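Side-chain contacts in alanine racemase, biosynthetic (Pseudomonas aeruginosa PAO1, PDB 6A2F), which belongs to the alanine racemase family, joining a TIM-barrel N-terminal domain to a largely beta C-terminal domain and carrying a pyridoxal phosphate group covalently attached to a lysine: residues A[15-20]-A[52-57]; A[38-43]-A[213-218]; A[322-327]-A[342-347]. One frame throughout, in Å; residues are numbered along the deposited sequence.

Contact 1 and contact 2 both belong to the barrel domain, whereas contact 3 lies in the C-terminal domain. Contacts 2 and 3 are buried; contact 1 is only partly so, and it alone has a direct hydrogen bond across its segments. Contact 2 is aromatic stacking with a water bridge, and contact 3 is apolar, a tryptophan against leucines. Contacts 1 and 2 meet where Asn16 on helix 10-22 reaches Leu214 O. Contacts 2 and 3 meet across the domain boundary, where Tyr38 and His40 pack on helix 341-346; Tyr38 and Tyr342 both bind the phosphate of modified Lys34. Contact 1 lies farther from the chain centre.

Contact 1 of 3, residues A[15-20]-A[52-57]; sequences HNYALA and DADGFA
Tyr17 reaches from helix 10-22 to the loop of Asp52, Ala53 and Asp54 that leads into strand 55-58, and its hydroxyl makes the one hydrogen bond between the two segments. Asp54 N donates to Tyr17 OH over 3.0 Å, nearly straight at 168°. The same hydroxyl is hydrogen-bonded to the carbonyl of Ala29 on strand 28-32. Since a carbonyl can only accept, the phenol takes one hydrogen from the loop and gives its own to the neighbouring strand.

Packing surrounds this polar end. With CG of Tyr17 anti to the backbone N (chi1 -178°), the ring extends away from the helix and lies obliquely along the loop backbone. Its CE2 comes within 3.4 Å of Asp52 O, while CZ sits 3.6 Å from Ala53 CA. The methyl of Ala53 touches more lightly, with CB 4.1 Å from Tyr17 CZ. Leu49 and Leu214 also pack on the tyrosine.

Charge works at the margins. Asp52 OD2 forms a salt bridge with Arg14 NE, and Asp54 OD2 one with Lys21 NZ, both bases being carried by helix 10-22. Asp54 OD2 also accepts from Ala29 N, which helps to hold the carboxylate near the tyrosine.

This is the N-terminal side of the parallel strands 28-32 and 55-58; Lys34 follows the C-terminal end of strand 28-32. One phenol acting as both donor and acceptor ties helix 10-22 to two neighbouring parallel strands, with its buried oxygen satisfied.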
ATOM      1  N   HIS A  15     -14.931  -0.125 -21.745  1.00 10.98           N
ATOM      2  CA  HIS A  15     -16.075   0.793 -21.755  1.00 11.15           C
ATOM      3  C   HIS A  15     -15.676   2.218 -21.353  1.00 11.19           C
ATOM      4  O   HIS A  15     -16.006   3.179 -22.054  1.00 11.29           O
ATOM      5  CB  HIS A  15     -17.194   0.270 -20.840  1.00 11.19           C
ATOM      6  CG  HIS A  15     -18.399   1.159 -20.783  1.00 11.32           C
ATOM      7  ND1 HIS A  15     -18.489   2.238 -19.928  1.00 11.39           N
ATOM      8  CD2 HIS A  15     -19.564   1.128 -21.474  1.00 11.37           C
ATOM      9  CE1 HIS A  15     -19.654   2.836 -20.101  1.00 11.38           C
ATOM     10  NE2 HIS A  15     -20.324   2.183 -21.033  1.00 11.40           N
ATOM     11  N   ASN A  16     -14.963   2.346 -20.236  1.00 11.21           N
ATOM     12  CA  ASN A  16     -14.569   3.653 -19.724  1.00 11.40           C
ATOM     13  C   ASN A  16     -13.592   4.357 -20.660  1.00 11.55           C
ATOM     14  O   ASN A  16     -13.630   5.585 -20.792  1.00 11.59           O
ATOM     15  CB  ASN A  16     -13.966   3.532 -18.328  1.00 11.46           C
ATOM     16  CG  ASN A  16     -14.945   2.989 -17.308  1.00 11.53           C
ATOM     17  OD1 ASN A  16     -16.165   3.128 -17.446  1.00 11.61           O
ATOM     18  ND2 ASN A  16     -14.412   2.364 -16.268  1.00 11.58           N
ATOM     19  N   TYR A  17     -12.728   3.579 -21.311  1.00 11.72           N
ATOM     20  CA  TYR A  17     -11.799   4.121 -22.300  1.00 11.80           C
ATOM     21  C   TYR A  17     -12.521   4.703 -23.521  1.00 12.11           C
ATOM     22  O   TYR A  17     -12.171   5.786 -23.991  1.00 12.17           O
ATOM     23  CB  TYR A  17     -10.769   3.077 -22.738  1.00 11.61           C
ATOM     24  CG  TYR A  17      -9.778   3.640 -23.729  1.00 11.58           C
ATOM     25  CD1 TYR A  17      -8.750   4.485 -23.310  1.00 11.53           C
ATOM     26  CD2 TYR A  17      -9.887   3.358 -25.089  1.00 11.52           C
ATOM     27  CE1 TYR A  17      -7.851   5.024 -24.211  1.00 11.51           C
ATOM     28  CE2 TYR A  17      -8.988   3.890 -25.999  1.00 11.60           C
ATOM     29  CZ  TYR A  17      -7.973   4.725 -25.556  1.00 11.60           C
ATOM     30  OH  TYR A  17      -7.073   5.262 -26.451  1.00 11.64           O
ATOM     31  N   ALA A  18     -13.521   3.978 -24.027  1.00 12.35           N
ATOM     32  CA  ALA A  18     -14.311   4.430 -25.169  1.00 12.61           C
ATOM     33  C   ALA A  18     -15.104   5.688 -24.813  1.00 12.94           C
ATOM     34  O   ALA A  18     -15.317   6.561 -25.657  1.00 12.91           O
ATOM     35  CB  ALA A  18     -15.243   3.326 -25.640  1.00 12.48           C
ATOM     36  N   LEU A  19     -15.537   5.763 -23.556  1.00 13.25           N
ATOM     37  CA  LEU A  19     -16.222   6.936 -23.032  1.00 13.56           C
ATOM     38  C   LEU A  19     -15.289   8.152 -23.020  1.00 13.81           C
ATOM     39  O   LEU A  19     -15.714   9.272 -23.316  1.00 13.80           O
ATOM     40  CB  LEU A  19     -16.759   6.646 -21.626  1.00 13.37           C
ATOM     41  CG  LEU A  19     -17.766   7.621 -21.003  1.00 13.34           C
ATOM     42  CD1 LEU A  19     -18.698   6.871 -20.064  1.00 13.36           C
ATOM     43  CD2 LEU A  19     -17.078   8.766 -20.272  1.00 13.35           C
ATOM     44  N   ALA A  20     -14.023   7.925 -22.672  1.00 14.13           N
ATOM     45  CA  ALA A  20     -13.017   8.984 -22.682  1.00 14.42           C
ATOM     46  C   ALA A  20     -12.758   9.466 -24.106  1.00 14.58           C
ATOM     47  O   ALA A  20     -12.644  10.667 -24.348  1.00 14.63           O
ATOM     48  CB  ALA A  20     -11.725   8.508 -22.033  1.00 14.33           C
ATOM     49  N   ASP A  52      -7.787  -1.397 -28.788  1.00 12.22           N
ATOM     50  CA  ASP A  52      -8.647  -0.249 -28.485  1.00 12.11           C
ATOM     51  C   ASP A  52      -7.864   1.051 -28.330  1.00 11.99           C
ATOM     52  O   ASP A  52      -8.291   2.096 -28.825  1.00 11.94           O
ATOM     53  CB  ASP A  52      -9.453  -0.489 -27.203  1.00 12.14           C
ATOM     54  CG  ASP A  52     -10.627  -1.434 -27.400  1.00 12.29           C
ATOM     55  OD1 ASP A  52     -10.754  -2.052 -28.482  1.00 12.49           O
ATOM     56  OD2 ASP A  52     -11.429  -1.565 -26.453  1.00 12.21           O
ATOM     57  N   ALA A  53      -6.729   0.976 -27.635  1.00 11.80           N
ATOM     58  CA  ALA A  53      -5.988   2.168 -27.227  1.00 11.62           C
ATOM     59  C   ALA A  53      -5.177   2.781 -28.364  1.00 11.48           C
ATOM     60  O   ALA A  53      -4.545   2.071 -29.145  1.00 11.41           O
ATOM     61  CB  ALA A  53      -5.090   1.857 -26.038  1.00 11.59           C
ATOM     62  N   ASP A  54      -5.203   4.106 -28.441  1.00 11.35           N
ATOM     63  CA  ASP A  54      -4.400   4.835 -29.417  1.00 11.24           C
ATOM     64  C   ASP A  54      -2.932   4.814 -29.012  1.00 10.96           C
ATOM     65  O   ASP A  54      -2.051   4.908 -29.855  1.00 10.95           O
ATOM     66  CB  ASP A  54      -4.893   6.278 -29.551  1.00 11.45           C
ATOM     67  CG  ASP A  54      -6.377   6.363 -29.870  1.00 11.60           C
ATOM     68  OD1 ASP A  54      -6.880   5.504 -30.629  1.00 11.80           O
ATOM     69  OD2 ASP A  54      -7.040   7.291 -29.359  1.00 11.77           O
ATOM     70  N   GLY A  55      -2.687   4.682 -27.714  1.00 10.73           N
ATOM     71  CA  GLY A  55      -1.338   4.574 -27.180  1.00 10.46           C
ATOM     72  C   GLY A  55      -1.373   4.366 -25.683  1.00 10.23           C
ATOM     73  O   GLY A  55      -2.442   4.363 -25.079  1.00 10.21           O
ATOM     74  N   PHE A  56      -0.200   4.203 -25.080  1.00 10.12           N
ATOM     75  CA  PHE A  56      -0.103   3.965 -23.642  1.00 10.03           C
ATOM     76  C   PHE A  56       0.831   4.958 -22.973  1.00 10.00           C
ATOM     77  O   PHE A  56       1.834   5.364 -23.557  1.00 10.04           O
ATOM     78  CB  PHE A  56       0.374   2.537 -23.367  1.00  9.92           C
ATOM     79  CG  PHE A  56      -0.573   1.481 -23.852  1.00  9.82           C
ATOM     80  CD1 PHE A  56      -1.682   1.122 -23.095  1.00  9.81           C
ATOM     81  CD2 PHE A  56      -0.358   0.843 -25.067  1.00  9.83           C
ATOM     82  CE1 PHE A  56      -2.561   0.149 -23.541  1.00  9.80           C
ATOM     83  CE2 PHE A  56      -1.233  -0.134 -25.521  1.00  9.80           C
ATOM     84  CZ  PHE A  56      -2.334  -0.481 -24.757  1.00  9.80           C
ATOM     85  N   ALA A  57       0.495   5.342 -21.746  1.00  9.98           N
ATOM     86  CA  ALA A  57       1.358   6.205 -20.943  1.00  9.97           C
ATOM     87  C   ALA A  57       1.716   5.531 -19.615  1.00  9.97           C
ATOM     88  O   ALA A  57       0.845   4.982 -18.924  1.00  9.80           O
ATOM     89  CB  ALA A  57       0.693   7.553 -20.704  1.00  9.94           C
TER

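Contact 2 of 3, residues A[38-43]-A[213-218]; sequences YGHGAR and MLYGST
Tyr38, His40 and Tyr215 come together with each ring carbon CG beside the backbone N and anti to the carbonyl carbon (chi1 -49° for Tyr215), and they form an aromatic cluster in the loops of the TIM-barrel domain. Tyr38 and His40 lie over the same face of Tyr215, one toward each side of the ring, while CB of Leu214 backs the opposite face.

The Tyr38 and Tyr215 rings make an offset stack, centroids 4.8 Å apart and planes inclined by 24°. Tyr215 CE2 lies over the face of Tyr38, 3.6 Å from its CG, and Tyr38 CB in turn makes a CH-pi contact over the Tyr215 ring. His40 forms the second offset stack, tilted by 21°, with its ND1 3.4 Å from Tyr215 CD1.

Polar ends hold the cluster in place. Tyr215 OH bonds to the carbonyl of Val32 at the end of strand 28-32, and His40 ND1 to Ala37 O. Tyr38 OH binds the phosphate oxygen OP1 of the modified residue at position 34, so the stack probably helps to position a residue that hydrogen-bonds the phosphate. Met302 of the second subunit also packs on Tyr38.

A water joins the segments once more: it lies in the plane of the imidazole, 2.9 Å from His40 NE2, and donates to Tyr215 O at 2.7 Å.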
ATOM      1  N   TYR A  38      -2.783   1.168 -12.081  1.00  9.71           N
ATOM      2  CA  TYR A  38      -3.456   1.623 -10.865  1.00  9.95           C
ATOM      3  C   TYR A  38      -3.896   0.422 -10.015  1.00 10.10           C
ATOM      4  O   TYR A  38      -5.012   0.386  -9.488  1.00 10.10           O
ATOM      5  CB  TYR A  38      -4.662   2.512 -11.217  1.00 10.03           C
ATOM      6  CG  TYR A  38      -4.347   3.884 -11.803  1.00 10.01           C
ATOM      7  CD1 TYR A  38      -3.401   4.051 -12.822  1.00  9.99           C
ATOM      8  CD2 TYR A  38      -5.039   5.010 -11.362  1.00 10.04           C
ATOM      9  CE1 TYR A  38      -3.133   5.308 -13.355  1.00 10.01           C
ATOM     10  CE2 TYR A  38      -4.786   6.267 -11.893  1.00 10.04           C
ATOM     11  CZ  TYR A  38      -3.835   6.415 -12.885  1.00 10.05           C
ATOM     12  OH  TYR A  38      -3.601   7.671 -13.403  1.00 10.03           O
ATOM     13  N   GLY A  39      -3.016  -0.572  -9.910  1.00 10.21           N
ATOM     14  CA  GLY A  39      -3.291  -1.771  -9.126  1.00 10.40           C
ATOM     15  C   GLY A  39      -4.133  -2.838  -9.812  1.00 10.57           C
ATOM     16  O   GLY A  39      -4.351  -3.906  -9.246  1.00 10.54           O
ATOM     17  N   HIS A  40      -4.594  -2.566 -11.030  1.00 10.79           N
ATOM     18  CA  HIS A  40      -5.481  -3.490 -11.736  1.00 11.06           C
ATOM     19  C   HIS A  40      -4.737  -4.577 -12.521  1.00 11.46           C
ATOM     20  O   HIS A  40      -5.348  -5.555 -12.972  1.00 11.52           O
ATOM     21  CB  HIS A  40      -6.444  -2.720 -12.642  1.00 10.99           C
ATOM     22  CG  HIS A  40      -7.380  -1.819 -11.897  1.00 11.02           C
ATOM     23  ND1 HIS A  40      -6.985  -0.611 -11.364  1.00 10.95           N
ATOM     24  CD2 HIS A  40      -8.690  -1.958 -11.580  1.00 11.05           C
ATOM     25  CE1 HIS A  40      -8.011  -0.041 -10.758  1.00 11.01           C
ATOM     26  NE2 HIS A  40      -9.059  -0.838 -10.874  1.00 11.06           N
ATOM     27  N   GLY A  41      -3.421  -4.407 -12.666  1.00 11.69           N
ATOM     28  CA  GLY A  41      -2.582  -5.349 -13.403  1.00 11.99           C
ATOM     29  C   GLY A  41      -2.304  -4.854 -14.809  1.00 12.42           C
ATOM     30  O   GLY A  41      -3.154  -4.983 -15.692  1.00 12.32           O
ATOM     31  N   ALA A  42      -1.112  -4.294 -15.018  1.00 12.81           N
ATOM     32  CA  ALA A  42      -0.736  -3.711 -16.312  1.00 13.40           C
ATOM     33  C   ALA A  42      -0.834  -4.714 -17.460  1.00 13.87           C
ATOM     34  O   ALA A  42      -1.359  -4.396 -18.526  1.00 13.82           O
ATOM     35  CB  ALA A  42       0.659  -3.107 -16.250  1.00 13.15           C
ATOM     36  N   ARG A  43      -0.344  -5.926 -17.223  1.00 14.61           N
ATOM     37  CA  ARG A  43      -0.346  -6.987 -18.227  1.00 15.21           C
ATOM     38  C   ARG A  43      -1.757  -7.258 -18.779  1.00 14.70           C
ATOM     39  O   ARG A  43      -1.961  -7.291 -19.993  1.00 14.37           O
ATOM     40  CB  ARG A  43       0.305  -8.244 -17.637  1.00 16.55           C
ATOM     41  CG  ARG A  43       0.372  -9.462 -18.546  1.00 18.14           C
ATOM     42  CD  ARG A  43       1.301 -10.510 -17.940  1.00 19.64           C
ATOM     43  NE  ARG A  43       0.629 -11.796 -17.735  1.00 21.30           N
ATOM     44  CZ  ARG A  43       0.199 -12.252 -16.553  1.00 22.35           C
ATOM     45  NH1 ARG A  43      -0.402 -13.436 -16.480  1.00 22.85           N
ATOM     46  NH2 ARG A  43       0.376 -11.544 -15.439  1.00 22.86           N
ATOM     47  N   MET A 213     -10.233   7.630 -14.546  1.00 10.38           N
ATOM     48  CA  MET A 213     -11.570   7.428 -15.119  1.00 10.61           C
ATOM     49  C   MET A 213     -11.698   6.089 -15.845  1.00 10.73           C
ATOM     50  O   MET A 213     -12.794   5.524 -15.929  1.00 10.81           O
ATOM     51  CB  MET A 213     -11.978   8.590 -16.036  1.00 10.65           C
ATOM     52  CG  MET A 213     -11.338   8.590 -17.416  1.00 10.76           C
ATOM     53  SD  MET A 213     -11.916   9.954 -18.448  1.00 10.96           S
ATOM     54  CE  MET A 213     -13.572   9.413 -18.861  1.00 10.76           C
ATOM     55  N   LEU A 214     -10.572   5.585 -16.349  1.00 10.80           N
ATOM     56  CA  LEU A 214     -10.521   4.287 -17.011  1.00 10.85           C
ATOM     57  C   LEU A 214     -10.942   3.159 -16.082  1.00 10.87           C
ATOM     58  O   LEU A 214     -11.448   2.133 -16.534  1.00 11.12           O
ATOM     59  CB  LEU A 214      -9.114   4.020 -17.550  1.00 10.92           C
ATOM     60  CG  LEU A 214      -8.772   4.292 -19.023  1.00 10.98           C
ATOM     61  CD1 LEU A 214      -9.498   5.495 -19.607  1.00 10.95           C
ATOM     62  CD2 LEU A 214      -7.266   4.430 -19.191  1.00 10.88           C
ATOM     63  N   TYR A 215     -10.751   3.363 -14.785  1.00 10.78           N
ATOM     64  CA  TYR A 215     -10.961   2.301 -13.805  1.00 10.80           C
ATOM     65  C   TYR A 215     -12.277   2.458 -13.030  1.00 10.85           C
ATOM     66  O   TYR A 215     -12.551   1.717 -12.085  1.00 10.66           O
ATOM     67  CB  TYR A 215      -9.733   2.186 -12.886  1.00 10.62           C
ATOM     68  CG  TYR A 215      -8.428   2.135 -13.663  1.00 10.55           C
ATOM     69  CD1 TYR A 215      -7.970   0.942 -14.225  1.00 10.50           C
ATOM     70  CD2 TYR A 215      -7.669   3.290 -13.863  1.00 10.53           C
ATOM     71  CE1 TYR A 215      -6.790   0.895 -14.952  1.00 10.41           C
ATOM     72  CE2 TYR A 215      -6.487   3.256 -14.588  1.00 10.50           C
ATOM     73  CZ  TYR A 215      -6.050   2.057 -15.130  1.00 10.54           C
ATOM     74  OH  TYR A 215      -4.867   2.024 -15.846  1.00 10.47           O
ATOM     75  N   GLY A 216     -13.093   3.415 -13.464  1.00 11.10           N
ATOM     76  CA  GLY A 216     -14.422   3.617 -12.896  1.00 11.50           C
ATOM     77  C   GLY A 216     -14.401   4.305 -11.549  1.00 11.87           C
ATOM     78  O   GLY A 216     -15.288   4.094 -10.715  1.00 11.97           O
ATOM     79  N   SER A 217     -13.365   5.111 -11.332  1.00 12.05           N
ATOM     80  CA  SER A 217     -13.275   5.963 -10.165  1.00 12.29           C
ATOM     81  C   SER A 217     -13.332   7.408 -10.646  1.00 12.66           C
ATOM     82  O   SER A 217     -12.619   7.777 -11.587  1.00 12.75           O
ATOM     83  CB  SER A 217     -11.978   5.682  -9.399  1.00 12.08           C
ATOM     84  OG  SER A 217     -11.723   6.672  -8.412  1.00 11.81           O
ATOM     85  N   THR A 218     -14.189   8.211 -10.014  1.00 13.05           N
ATOM     86  CA  THR A 218     -14.337   9.623 -10.379  1.00 13.55           C
ATOM     87  C   THR A 218     -13.063  10.445 -10.166  1.00 13.97           C
ATOM     88  O   THR A 218     -12.420  10.340  -9.119  1.00 13.84           O
ATOM     89  CB  THR A 218     -15.516  10.316  -9.649  1.00 13.61           C
ATOM     90  OG1 THR A 218     -15.674  11.645 -10.164  1.00 13.65           O
ATOM     91  CG2 THR A 218     -15.282  10.398  -8.137  1.00 13.41           C
TER
HETATM   92  O   HOH W   1     -11.597   0.221 -10.047  1.00  8.08           O

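Contact 3 of 3, residues A[322-327]-A[342-347]; sequences ELWGAG and YELLSK
In the C-terminal domain, Trp324 just past a corner in the beta chain packs against Leu344 and Leu345 of helix 341-346, the helix that carries pocket residue Tyr342. The indole owes its direction to a chi1 of 58°, which sets CG between the backbone N and the carbonyl carbon and turns the ring toward the helix.

Leu344 covers the six-membered ring. Its CB sits over the face in a CH-pi contact, 4.1 Å from the centroid and 25° off the normal. Farther along the same side chain, CD2 meets Trp324 CZ3 at 3.6 Å, so the leucine follows the rim of the benzene part. The helix backbone joins in as well: Leu344 O is 3.6 Å from Trp324 CZ2. Leu345 touches the pyrrole part obliquely, its CD2 3.9 Å from Trp324 NE1.

Each segment is braced internally. Glu322 OE1 folds back to accept from Gly327 N (2.8 Å) on its syn lone pair, and from Leu328 N, closing the turn behind the tryptophan. On the helix, Ser346 OG and Ser346 N grip Tyr342 O from opposite faces of its plane, the hydroxyl at 3.0 Å. Tyr342 OH itself binds phosphate oxygen OP2 of the modified residue at position 34.

Around this buried contact, Val330 of helix 330-336 touches both Trp324 and Leu344, and Val333 and Ala334 complete that helix's side of Leu344. Strand 234-246 supplies Met234, which reaches both Trp324 and Leu345, so the indole is wedged among two helices and a long strand.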
ATOM      1  N   GLU A 322     -18.011  -6.976   0.635  1.00 14.11           N
ATOM      2  CA  GLU A 322     -17.486  -6.057  -0.380  1.00 13.84           C
ATOM      3  C   GLU A 322     -16.843  -4.827   0.270  1.00 13.58           C
ATOM      4  O   GLU A 322     -17.527  -4.021   0.908  1.00 13.31           O
ATOM      5  CB  GLU A 322     -18.570  -5.638  -1.382  1.00 13.68           C
ATOM      6  CG  GLU A 322     -18.033  -4.784  -2.522  1.00 13.82           C
ATOM      7  CD  GLU A 322     -19.052  -4.512  -3.614  1.00 13.98           C
ATOM      8  OE1 GLU A 322     -19.157  -3.345  -4.051  1.00 14.06           O
ATOM      9  OE2 GLU A 322     -19.748  -5.457  -4.042  1.00 14.11           O
ATOM     10  N   LEU A 323     -15.524  -4.703   0.118  1.00 13.33           N
ATOM     11  CA  LEU A 323     -14.803  -3.531   0.612  1.00 13.23           C
ATOM     12  C   LEU A 323     -14.985  -2.374  -0.361  1.00 13.04           C
ATOM     13  O   LEU A 323     -15.116  -1.223   0.054  1.00 13.09           O
ATOM     14  CB  LEU A 323     -13.311  -3.827   0.832  1.00 13.14           C
ATOM     15  CG  LEU A 323     -12.807  -4.704   1.991  1.00 13.12           C
ATOM     16  CD1 LEU A 323     -13.541  -4.460   3.305  1.00 13.11           C
ATOM     17  CD2 LEU A 323     -12.829  -6.182   1.629  1.00 13.13           C
ATOM     18  N   TRP A 324     -14.962  -2.694  -1.653  1.00 12.89           N
ATOM     19  CA  TRP A 324     -15.394  -1.780  -2.716  1.00 12.87           C
ATOM     20  C   TRP A 324     -15.607  -2.520  -4.029  1.00 12.93           C
ATOM     21  O   TRP A 324     -15.068  -3.608  -4.221  1.00 13.16           O
ATOM     22  CB  TRP A 324     -14.433  -0.599  -2.907  1.00 12.69           C
ATOM     23  CG  TRP A 324     -13.000  -0.943  -3.229  1.00 12.54           C
ATOM     24  CD1 TRP A 324     -12.498  -1.377  -4.429  1.00 12.38           C
ATOM     25  CD2 TRP A 324     -11.879  -0.828  -2.345  1.00 12.35           C
ATOM     26  NE1 TRP A 324     -11.137  -1.556  -4.337  1.00 12.20           N
ATOM     27  CE2 TRP A 324     -10.731  -1.227  -3.070  1.00 12.23           C
ATOM     28  CE3 TRP A 324     -11.735  -0.432  -1.008  1.00 12.31           C
ATOM     29  CZ2 TRP A 324      -9.453  -1.242  -2.503  1.00 12.20           C
ATOM     30  CZ3 TRP A 324     -10.458  -0.452  -0.440  1.00 12.40           C
ATOM     31  CH2 TRP A 324      -9.335  -0.852  -1.191  1.00 12.30           C
ATOM     32  N   GLY A 325     -16.405  -1.927  -4.917  1.00 13.05           N
ATOM     33  CA  GLY A 325     -16.714  -2.519  -6.219  1.00 12.89           C
ATOM     34  C   GLY A 325     -17.946  -1.915  -6.875  1.00 12.91           C
ATOM     35  O   GLY A 325     -18.133  -0.694  -6.868  1.00 12.77           O
ATOM     36  N   ALA A 326     -18.784  -2.781  -7.445  1.00 12.85           N
ATOM     37  CA  ALA A 326     -20.002  -2.348  -8.129  1.00 12.87           C
ATOM     38  C   ALA A 326     -21.125  -1.970  -7.152  1.00 12.87           C
ATOM     39  O   ALA A 326     -22.017  -1.196  -7.500  1.00 12.83           O
ATOM     40  CB  ALA A 326     -20.473  -3.412  -9.110  1.00 12.69           C
ATOM     41  N   GLY A 327     -21.072  -2.514  -5.937  1.00 12.80           N
ATOM     42  CA  GLY A 327     -22.079  -2.225  -4.917  1.00 12.87           C
ATOM     43  C   GLY A 327     -21.751  -1.005  -4.072  1.00 12.97           C
ATOM     44  O   GLY A 327     -22.642  -0.255  -3.685  1.00 12.89           O
ATOM     45  N   TYR A 342      -7.731   6.831  -6.085  1.00 10.76           N
ATOM     46  CA  TYR A 342      -6.365   6.601  -6.549  1.00 10.71           C
ATOM     47  C   TYR A 342      -5.579   5.725  -5.571  1.00 10.69           C
ATOM     48  O   TYR A 342      -5.017   4.703  -5.958  1.00 10.77           O
ATOM     49  CB  TYR A 342      -5.605   7.918  -6.691  1.00 10.64           C
ATOM     50  CG  TYR A 342      -6.093   8.915  -7.721  1.00 10.60           C
ATOM     51  CD1 TYR A 342      -5.737   8.797  -9.061  1.00 10.55           C
ATOM     52  CD2 TYR A 342      -6.845  10.024  -7.336  1.00 10.62           C
ATOM     53  CE1 TYR A 342      -6.156   9.733  -9.995  1.00 10.54           C
ATOM     54  CE2 TYR A 342      -7.268  10.965  -8.259  1.00 10.55           C
ATOM     55  CZ  TYR A 342      -6.924  10.818  -9.587  1.00 10.58           C
ATOM     56  OH  TYR A 342      -7.346  11.757 -10.505  1.00 10.59           O
ATOM     57  N   GLU A 343      -5.542   6.139  -4.306  1.00 10.71           N
ATOM     58  CA  GLU A 343      -4.697   5.495  -3.305  1.00 10.70           C
ATOM     59  C   GLU A 343      -5.152   4.082  -2.982  1.00 10.72           C
ATOM     60  O   GLU A 343      -4.332   3.162  -2.939  1.00 10.76           O
ATOM     61  CB  GLU A 343      -4.591   6.334  -2.026  1.00 10.75           C
ATOM     62  CG  GLU A 343      -3.572   5.764  -1.045  1.00 10.87           C
ATOM     63  CD  GLU A 343      -3.325   6.618   0.190  1.00 10.97           C
ATOM     64  OE1 GLU A 343      -4.258   7.306   0.667  1.00 11.08           O
ATOM     65  OE2 GLU A 343      -2.182   6.582   0.697  1.00 10.95           O
ATOM     66  N   LEU A 344      -6.453   3.911  -2.763  1.00 10.68           N
ATOM     67  CA  LEU A 344      -7.011   2.606  -2.426  1.00 10.66           C
ATOM     68  C   LEU A 344      -6.780   1.591  -3.541  1.00 10.73           C
ATOM     69  O   LEU A 344      -6.358   0.467  -3.272  1.00 10.76           O
ATOM     70  CB  LEU A 344      -8.498   2.718  -2.090  1.00 10.67           C
ATOM     71  CG  LEU A 344      -8.901   3.016  -0.637  1.00 10.74           C
ATOM     72  CD1 LEU A 344      -8.243   4.278  -0.097  1.00 10.69           C
ATOM     73  CD2 LEU A 344     -10.419   3.122  -0.524  1.00 10.74           C
ATOM     74  N   LEU A 345      -7.035   2.003  -4.784  1.00 10.72           N
ATOM     75  CA  LEU A 345      -6.881   1.135  -5.952  1.00 10.78           C
ATOM     76  C   LEU A 345      -5.426   0.744  -6.216  1.00 10.71           C
ATOM     77  O   LEU A 345      -5.115  -0.439  -6.375  1.00 10.64           O
ATOM     78  CB  LEU A 345      -7.487   1.785  -7.210  1.00 10.89           C
ATOM     79  CG  LEU A 345      -9.008   1.968  -7.308  1.00 10.92           C
ATOM     80  CD1 LEU A 345      -9.369   2.729  -8.575  1.00 10.89           C
ATOM     81  CD2 LEU A 345      -9.735   0.631  -7.269  1.00 11.00           C
ATOM     82  N   SER A 346      -4.536   1.735  -6.247  1.00 10.63           N
ATOM     83  CA  SER A 346      -3.148   1.484  -6.637  1.00 10.63           C
ATOM     84  C   SER A 346      -2.296   0.836  -5.545  1.00 10.67           C
ATOM     85  O   SER A 346      -1.171   0.414  -5.812  1.00 10.69           O
ATOM     86  CB  SER A 346      -2.484   2.760  -7.156  1.00 10.50           C
ATOM     87  OG  SER A 346      -2.245   3.659  -6.101  1.00 10.50           O
ATOM     88  N   LYS A 347      -2.832   0.745  -4.328  1.00 10.76           N
ATOM     89  CA  LYS A 347      -2.088   0.151  -3.213  1.00 10.90           C
ATOM     90  C   LYS A 347      -2.549  -1.242  -2.779  1.00 10.97           C
ATOM     91  O   LYS A 347      -2.064  -1.778  -1.773  1.00 11.00           O
ATOM     92  CB  LYS A 347      -2.030   1.095  -2.015  1.00 10.88           C
ATOM     93  CG  LYS A 347      -0.904   2.095  -2.126  1.00 11.08           C
ATOM     94  CD  LYS A 347      -0.380   2.483  -0.757  1.00 11.32           C
ATOM     95  CE  LYS A 347      -0.849   3.866  -0.359  1.00 11.25           C
ATOM     96  NZ  LYS A 347       0.022   4.424   0.710  1.00 11.41           N
TER